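Local atomic coordinates of 2-dehydropantoate 2-reductase (Bacillus subtilis, PDB entry 3EGO), a protein that probably catalyses the NADPH-dependent reduction of ketopantoate to pantoate, the second step in making (R)-pantoate for pantothenate biosynthesis. Residues P190-L195 with N245-L250. Sequence-based numbering, arbitrary orientation.
Sequences PLTALL and NRSSML
Thr192 and Ser247 meet hydroxyl to hydroxyl: OG1 of Thr192 lies 2.6 Å from OG of Ser247, a short hydrogen bond. Ser247 is the N-cap of helix 248-255, and its OG also accepts from Leu250 N (3.1 Å, 160° at the hydrogen). A chi1 of 71° folds that OG back over its own backbone, within reach of Leu250 N in the first turn, while Thr192 OG1 approaches from the other helix. Thr192 OG1 is also within hydrogen-bonding reach of Ile188 O and Asn189 O of its own helix. With an alanine at Ser247, Leu250 N would probably lose its cap and Thr192 OG1 its mate across the interface. On one flank Met249 extends along helix 174-195, packing CG on Ala193 CB (3.8 Å) before SD passes over Pro190, 3.8 Å from its N. On another, both Leu250 methyls close on the carbonyl of Thr192, with CD2 3.5 Å from O. The small Ala193 lets the backbones come within 3.9 Å, Ala193 CA to Leu250 CA. This N-capped helix start, docked on the end of helix 174-195, belongs to the all-helical C-terminal domain of ketopantoate reductases; Ser248, next to the cap, and nearby Asn189 and Asn199 probably bind substrate.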
loop_
_atom_site.group_PDB
_atom_site.type_symbol
_atom_site.label_atom_id
_atom_site.label_comp_id
_atom_site.label_asym_id
_atom_site.label_seq_id
_atom_site.Cartn_x
_atom_site.Cartn_y
_atom_site.Cartn_z
ATOM N N PRO A 190 0.678 9.479 4.540
ATOM C CA PRO A 190 1.120 8.312 3.800
ATOM C C PRO A 190 0.689 7.031 4.476
ATOM O O PRO A 190 0.291 6.099 3.783
ATOM C CB PRO A 190 2.663 8.424 3.849
ATOM C CG PRO A 190 2.963 9.880 4.137
ATOM C CD PRO A 190 1.781 10.396 4.910
ATOM N N LEU A 191 0.763 6.972 5.816
ATOM C CA LEU A 191 0.434 5.745 6.523
ATOM C C LEU A 191 -1.018 5.380 6.415
ATOM O O LEU A 191 -1.348 4.206 6.209
ATOM C CB LEU A 191 0.786 5.814 8.015
ATOM C CG LEU A 191 2.131 5.247 8.434
ATOM C CD1 LEU A 191 3.247 6.098 7.889
ATOM C CD2 LEU A 191 2.226 5.191 9.953
ATOM N N THR A 192 -1.893 6.371 6.598
ATOM C CA THR A 192 -3.328 6.151 6.463
ATOM C C THR A 192 -3.722 5.783 5.035
ATOM O O THR A 192 -4.623 4.969 4.811
ATOM C CB THR A 192 -4.180 7.363 6.930
ATOM O OG1 THR A 192 -3.802 8.524 6.217
ATOM C CG2 THR A 192 -4.031 7.611 8.427
ATOM N N ALA A 193 -3.046 6.382 4.071
ATOM C CA ALA A 193 -3.304 6.092 2.687
ATOM C C ALA A 193 -2.991 4.638 2.405
ATOM O O ALA A 193 -3.710 4.004 1.658
ATOM C CB ALA A 193 -2.484 6.960 1.793
ATOM N N LEU A 194 -1.919 4.096 2.977
ATOM C CA LEU A 194 -1.626 2.684 2.663
ATOM C C LEU A 194 -2.526 1.689 3.415
ATOM O O LEU A 194 -2.979 0.663 2.847
ATOM C CB LEU A 194 -0.131 2.372 2.865
ATOM C CG LEU A 194 0.757 2.620 1.646
ATOM C CD1 LEU A 194 1.675 3.797 1.800
ATOM C CD2 LEU A 194 1.604 1.368 1.393
ATOM N N LEU A 195 -2.788 1.987 4.684
ATOM C CA LEU A 195 -3.523 1.053 5.559
ATOM C C LEU A 195 -5.033 1.196 5.365
ATOM O O LEU A 195 -5.798 0.315 5.761
ATOM C CB LEU A 195 -3.184 1.300 7.026
ATOM C CG LEU A 195 -1.731 1.033 7.420
ATOM C CD1 LEU A 195 -1.379 1.743 8.711
ATOM C CD2 LEU A 195 -1.419 -0.455 7.518
ATOM N N ASN A 245 -11.429 10.981 11.340
ATOM C CA ASN A 245 -11.246 11.538 10.019
ATOM C C ASN A 245 -10.452 10.582 9.131
ATOM O O ASN A 245 -9.564 9.889 9.620
ATOM C CB ASN A 245 -10.441 12.827 10.094
ATOM C CG ASN A 245 -11.184 13.979 10.773
ATOM O OD1 ASN A 245 -12.393 13.933 11.013
ATOM N ND2 ASN A 245 -10.442 15.029 11.065
ATOM N N ARG A 246 -10.768 10.581 7.831
ATOM C CA ARG A 246 -9.910 10.015 6.803
ATOM C C ARG A 246 -8.976 11.119 6.265
ATOM O O ARG A 246 -9.431 12.204 5.870
ATOM C CB ARG A 246 -10.731 9.435 5.660
ATOM C CG ARG A 246 -11.596 8.245 6.035
ATOM C CD ARG A 246 -12.095 7.566 4.766
ATOM N NE ARG A 246 -12.924 8.495 3.996
ATOM C CZ ARG A 246 -13.130 8.437 2.682
ATOM N NH1 ARG A 246 -12.560 7.493 1.944
ATOM N NH2 ARG A 246 -13.908 9.343 2.099
ATOM N N SER A 247 -7.677 10.844 6.247
ATOM C CA SER A 247 -6.713 11.890 5.935
ATOM C C SER A 247 -6.950 12.284 4.490
ATOM O O SER A 247 -7.493 11.507 3.726
ATOM C CB SER A 247 -5.289 11.369 6.100
ATOM O OG SER A 247 -5.028 10.459 5.048
ATOM N N SER A 248 -6.500 13.468 4.095
ATOM C CA SER A 248 -6.630 13.911 2.708
ATOM C C SER A 248 -5.934 12.999 1.690
ATOM O O SER A 248 -6.352 12.923 0.529
ATOM C CB SER A 248 -6.052 15.307 2.559
ATOM O OG SER A 248 -4.666 15.303 2.861
ATOM N N MET A 249 -4.848 12.337 2.111
ATOM C CA MET A 249 -4.107 11.464 1.197
ATOM C C MET A 249 -4.846 10.144 1.017
ATOM O O MET A 249 -4.844 9.578 -0.070
ATOM C CB MET A 249 -2.647 11.251 1.675
ATOM C CG MET A 249 -1.736 10.469 0.700
ATOM S SD MET A 249 0.105 10.641 0.997
ATOM C CE MET A 249 0.281 12.389 0.827
ATOM N N LEU A 250 -5.475 9.657 2.075
ATOM C CA LEU A 250 -6.278 8.452 1.995
ATOM C C LEU A 250 -7.424 8.692 1.011
ATOM O O LEU A 250 -7.676 7.895 0.108
ATOM C CB LEU A 250 -6.820 8.083 3.370
ATOM C CG LEU A 250 -7.763 6.873 3.455
ATOM C CD1 LEU A 250 -7.317 5.723 2.501
ATOM C CD2 LEU A 250 -7.873 6.382 4.901
#